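Local coordinates for fibrinogen binding protein (Staphylococcus aureus subsp. aureus Mu50, PDB 3DOA) that probably binds fibrinogen and belongs to the NFACT family, whose N-terminal and middle domains it carries in part, at residues Lys168-Tyr182 / Lys192-Leu204. Residues are numbered along the deposited sequence; the frame is centred on the assembly and turned at random.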
# COMPACT_ATOMS: atom_id res chain seq x y z
N LYS A 168 7.20 -15.53 -1.50
CA LYS A 168 8.18 -14.64 -2.03
C LYS A 168 9.02 -14.25 -0.85
O LYS A 168 8.74 -14.66 0.24
CB LYS A 168 7.49 -13.42 -2.60
CG LYS A 168 6.68 -13.69 -3.81
CD LYS A 168 6.72 -12.52 -4.74
CE LYS A 168 5.47 -12.38 -5.52
NZ LYS A 168 5.67 -12.60 -6.94
N ILE A 169 10.06 -13.46 -1.08
CA ILE A 169 10.93 -13.05 -0.02
C ILE A 169 10.82 -11.57 0.18
O ILE A 169 10.49 -10.85 -0.73
CB ILE A 169 12.36 -13.37 -0.35
CG1 ILE A 169 12.54 -14.86 -0.45
CG2 ILE A 169 13.23 -12.89 0.74
CD1 ILE A 169 12.94 -15.31 -1.79
N ASN A 170 11.07 -11.13 1.39
CA ASN A 170 11.02 -9.72 1.72
C ASN A 170 12.40 -9.11 1.34
O ASN A 170 13.45 -9.45 1.92
CB ASN A 170 10.64 -9.46 3.19
CG ASN A 170 10.36 -7.96 3.50
OD1 ASN A 170 11.03 -7.03 3.03
ND2 ASN A 170 9.34 -7.72 4.30
N PRO A 171 12.39 -8.23 0.33
CA PRO A 171 13.59 -7.62 -0.08
C PRO A 171 14.29 -6.94 1.05
O PRO A 171 15.49 -6.74 0.95
CB PRO A 171 13.14 -6.60 -1.10
CG PRO A 171 11.77 -6.43 -0.90
CD PRO A 171 11.27 -7.73 -0.47
N TYR A 172 13.59 -6.58 2.11
CA TYR A 172 14.33 -5.98 3.20
C TYR A 172 15.05 -7.00 4.03
O TYR A 172 15.88 -6.62 4.78
CB TYR A 172 13.44 -5.12 4.05
CG TYR A 172 12.99 -3.93 3.31
CD1 TYR A 172 13.85 -2.85 3.15
CD2 TYR A 172 11.73 -3.88 2.74
CE1 TYR A 172 13.50 -1.74 2.43
CE2 TYR A 172 11.34 -2.74 2.00
CZ TYR A 172 12.25 -1.69 1.86
OH TYR A 172 11.93 -0.57 1.18
N ASP A 173 14.78 -8.29 3.89
CA ASP A 173 15.38 -9.31 4.79
C ASP A 173 16.59 -10.00 4.18
O ASP A 173 17.06 -11.04 4.64
CB ASP A 173 14.33 -10.35 5.15
CG ASP A 173 13.16 -9.78 5.98
OD1 ASP A 173 13.22 -8.65 6.58
OD2 ASP A 173 12.14 -10.49 6.04
N ILE A 174 17.11 -9.42 3.12
CA ILE A 174 18.03 -10.14 2.25
C ILE A 174 19.06 -9.13 1.80
O ILE A 174 18.75 -7.93 1.73
CB ILE A 174 17.25 -10.75 1.10
CG1 ILE A 174 18.15 -11.63 0.26
CG2 ILE A 174 16.56 -9.66 0.26
CD1 ILE A 174 17.37 -12.67 -0.53
N THR A 175 20.30 -9.59 1.62
CA THR A 175 21.36 -8.74 1.09
C THR A 175 21.52 -9.05 -0.38
O THR A 175 21.03 -10.09 -0.87
CB THR A 175 22.72 -8.96 1.73
OG1 THR A 175 23.13 -10.32 1.60
CG2 THR A 175 22.62 -8.60 3.13
N GLY A 176 22.22 -8.16 -1.07
CA GLY A 176 22.41 -8.36 -2.51
C GLY A 176 23.20 -9.62 -2.79
O GLY A 176 22.88 -10.35 -3.75
N ALA A 177 24.23 -9.88 -1.96
CA ALA A 177 25.07 -11.07 -2.14
C ALA A 177 24.16 -12.28 -2.13
O ALA A 177 24.39 -13.20 -2.87
CB ALA A 177 26.06 -11.19 -1.09
N GLU A 178 23.10 -12.23 -1.30
CA GLU A 178 22.16 -13.34 -1.04
C GLU A 178 21.11 -13.52 -2.12
O GLU A 178 20.73 -14.65 -2.39
CB GLU A 178 21.42 -13.10 0.29
CG GLU A 178 22.16 -13.62 1.54
CD GLU A 178 21.78 -12.93 2.87
OE1 GLU A 178 20.84 -12.10 2.93
OE2 GLU A 178 22.46 -13.22 3.88
N VAL A 179 20.64 -12.41 -2.71
CA VAL A 179 19.78 -12.43 -3.92
C VAL A 179 20.26 -13.38 -5.03
O VAL A 179 19.47 -14.03 -5.71
CB VAL A 179 19.64 -11.04 -4.53
CG1 VAL A 179 18.62 -11.07 -5.63
CG2 VAL A 179 19.27 -10.00 -3.48
N LEU A 180 21.58 -13.47 -5.19
CA LEU A 180 22.13 -14.25 -6.29
C LEU A 180 21.56 -15.62 -6.30
O LEU A 180 21.15 -16.08 -7.34
CB LEU A 180 23.63 -14.30 -6.25
CG LEU A 180 24.28 -12.93 -6.43
CD1 LEU A 180 25.78 -13.11 -6.51
CD2 LEU A 180 23.69 -12.12 -7.66
N LYS A 181 21.46 -16.25 -5.14
CA LYS A 181 20.86 -17.58 -5.05
C LYS A 181 19.59 -17.78 -5.89
O LYS A 181 19.31 -18.89 -6.33
CB LYS A 181 20.48 -17.89 -3.61
CG LYS A 181 21.66 -18.20 -2.72
CD LYS A 181 21.22 -18.68 -1.31
CE LYS A 181 20.41 -17.58 -0.53
NZ LYS A 181 21.38 -16.52 -0.08
N TYR A 182 18.82 -16.73 -6.09
CA TYR A 182 17.50 -16.85 -6.73
C TYR A 182 17.47 -16.38 -8.20
O TYR A 182 16.38 -16.20 -8.74
CB TYR A 182 16.45 -16.05 -5.90
CG TYR A 182 16.48 -16.40 -4.43
CD1 TYR A 182 15.92 -17.59 -3.98
CD2 TYR A 182 17.13 -15.57 -3.49
CE1 TYR A 182 15.98 -17.98 -2.62
CE2 TYR A 182 17.22 -15.93 -2.13
CZ TYR A 182 16.63 -17.16 -1.68
OH TYR A 182 16.68 -17.59 -0.34
N LYS A 192 12.21 -9.43 -14.56
CA LYS A 192 11.10 -10.41 -14.38
C LYS A 192 11.34 -11.45 -13.25
O LYS A 192 10.42 -11.91 -12.59
CB LYS A 192 10.85 -11.15 -15.68
CG LYS A 192 9.60 -12.00 -15.75
CD LYS A 192 9.64 -12.92 -17.05
CE LYS A 192 8.34 -13.84 -17.23
NZ LYS A 192 8.23 -14.32 -18.67
N GLN A 193 12.59 -11.82 -13.07
CA GLN A 193 13.02 -12.76 -12.05
C GLN A 193 12.94 -12.06 -10.72
O GLN A 193 12.57 -12.66 -9.72
CB GLN A 193 14.48 -13.17 -12.32
CG GLN A 193 14.66 -14.02 -13.59
CD GLN A 193 15.97 -14.81 -13.61
OE1 GLN A 193 16.71 -14.81 -14.59
NE2 GLN A 193 16.25 -15.47 -12.51
N LEU A 194 13.33 -10.81 -10.68
CA LEU A 194 13.28 -10.11 -9.43
C LEU A 194 11.81 -9.93 -9.07
O LEU A 194 11.43 -10.08 -7.93
CB LEU A 194 13.95 -8.76 -9.55
CG LEU A 194 15.47 -8.68 -9.73
CD1 LEU A 194 15.83 -7.23 -9.94
CD2 LEU A 194 16.20 -9.26 -8.53
N LEU A 195 10.96 -9.62 -10.05
CA LEU A 195 9.53 -9.52 -9.79
C LEU A 195 8.98 -10.86 -9.27
O LEU A 195 8.19 -10.88 -8.39
CB LEU A 195 8.78 -9.08 -11.04
CG LEU A 195 7.43 -8.40 -10.81
CD1 LEU A 195 7.60 -7.08 -10.02
CD2 LEU A 195 6.75 -8.12 -12.14
N ASN A 196 9.42 -11.97 -9.79
CA ASN A 196 8.87 -13.21 -9.33
C ASN A 196 9.30 -13.63 -7.95
O ASN A 196 8.68 -14.50 -7.42
CB ASN A 196 9.28 -14.40 -10.23
CG ASN A 196 8.83 -14.24 -11.64
OD1 ASN A 196 7.77 -13.67 -11.89
ND2 ASN A 196 9.66 -14.70 -12.58
N GLN A 197 10.39 -13.11 -7.39
CA GLN A 197 10.87 -13.70 -6.14
C GLN A 197 10.70 -12.83 -4.94
O GLN A 197 10.85 -13.31 -3.79
CB GLN A 197 12.34 -14.09 -6.21
CG GLN A 197 12.55 -15.61 -6.29
CD GLN A 197 12.93 -16.04 -7.71
OE1 GLN A 197 13.64 -17.03 -7.90
NE2 GLN A 197 12.51 -15.25 -8.71
N PHE A 198 10.41 -11.56 -5.18
CA PHE A 198 10.46 -10.56 -4.13
C PHE A 198 9.12 -9.90 -3.89
O PHE A 198 8.45 -9.45 -4.82
CB PHE A 198 11.61 -9.58 -4.45
CG PHE A 198 12.94 -10.22 -4.26
CD1 PHE A 198 13.52 -10.29 -2.99
CD2 PHE A 198 13.56 -10.90 -5.29
CE1 PHE A 198 14.76 -10.95 -2.77
CE2 PHE A 198 14.80 -11.57 -5.08
CZ PHE A 198 15.40 -11.58 -3.82
N GLU A 199 8.72 -9.95 -2.62
CA GLU A 199 7.39 -9.49 -2.14
C GLU A 199 7.27 -8.00 -2.34
O GLU A 199 8.16 -7.21 -2.01
CB GLU A 199 7.17 -9.87 -0.63
CG GLU A 199 5.85 -9.33 0.10
CD GLU A 199 5.74 -9.64 1.66
OE1 GLU A 199 6.78 -9.69 2.42
OE2 GLU A 199 4.56 -9.81 2.12
N GLY A 200 6.17 -7.61 -2.92
CA GLY A 200 5.95 -6.19 -3.10
C GLY A 200 6.73 -5.46 -4.18
O GLY A 200 6.63 -4.23 -4.27
N PHE A 201 7.47 -6.17 -5.01
CA PHE A 201 8.13 -5.54 -6.16
C PHE A 201 7.17 -5.25 -7.31
O PHE A 201 6.08 -5.81 -7.39
CB PHE A 201 9.28 -6.41 -6.65
CG PHE A 201 10.61 -6.14 -5.97
CD1 PHE A 201 10.75 -5.12 -5.01
CD2 PHE A 201 11.73 -6.86 -6.36
CE1 PHE A 201 11.98 -4.86 -4.43
CE2 PHE A 201 12.94 -6.61 -5.77
CZ PHE A 201 13.06 -5.60 -4.81
N SER A 202 7.59 -4.32 -8.17
CA SER A 202 6.90 -3.94 -9.41
C SER A 202 7.92 -3.81 -10.54
O SER A 202 9.15 -3.56 -10.28
CB SER A 202 6.26 -2.57 -9.28
OG SER A 202 7.25 -1.66 -8.81
N PRO A 203 7.43 -3.90 -11.78
CA PRO A 203 8.13 -3.54 -12.97
C PRO A 203 9.00 -2.29 -12.78
O PRO A 203 10.22 -2.33 -13.01
CB PRO A 203 6.99 -3.29 -13.91
CG PRO A 203 6.06 -4.30 -13.57
CD PRO A 203 6.09 -4.37 -12.12
N LEU A 204 8.38 -1.21 -12.31
CA LEU A 204 9.08 0.03 -12.10
C LEU A 204 10.35 -0.19 -11.34
O LEU A 204 11.43 0.22 -11.82
CB LEU A 204 8.22 1.02 -11.33
CG LEU A 204 7.20 1.79 -12.17
CD1 LEU A 204 5.97 2.39 -11.38
CD2 LEU A 204 8.00 2.87 -12.88
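The ring of Phe198 packs against Ile169, Pro171, Ile174 and Val179, with Tyr182 more distant. Ile174 lies roughly perpendicular to it and meets the ring edge: CG2 lies 3.8 Å from Phe198 CE1, with CD1 in the ring plane. Val179 approaches obliquely, its CG1 3.7 Å from Phe198 CZ; chi1 of -172° sets that methyl anti to the backbone N. Phe225 of helix 220-232 touches both Ile174 and Val179, placing this apolar cluster against that helix. The backbones beside the ring form a single beta bridge between Ile169 and Phe198. Its two bonds are Ile169 N to Gln197 O (2.8 Å, 156° at the hydrogen) and Glu199 N to Ile169 O (2.7 Å, nearly straight at 175°). Both segments belong to the NFACT N-terminal and middle domain region, a family placed in the H2TH clan. The Pro171 ring and the Phe201 side chain run alongside in opposite senses, Pro171 CB 3.8 Å from Phe201 CZ; Phe201 closes the type II beta turn that starts at Phe198. The Lys168 chain, bent at chi2 to chi4, passes Phe198 O with CD at 3.5 Å, and NZ gives a weak bond to Leu195 O.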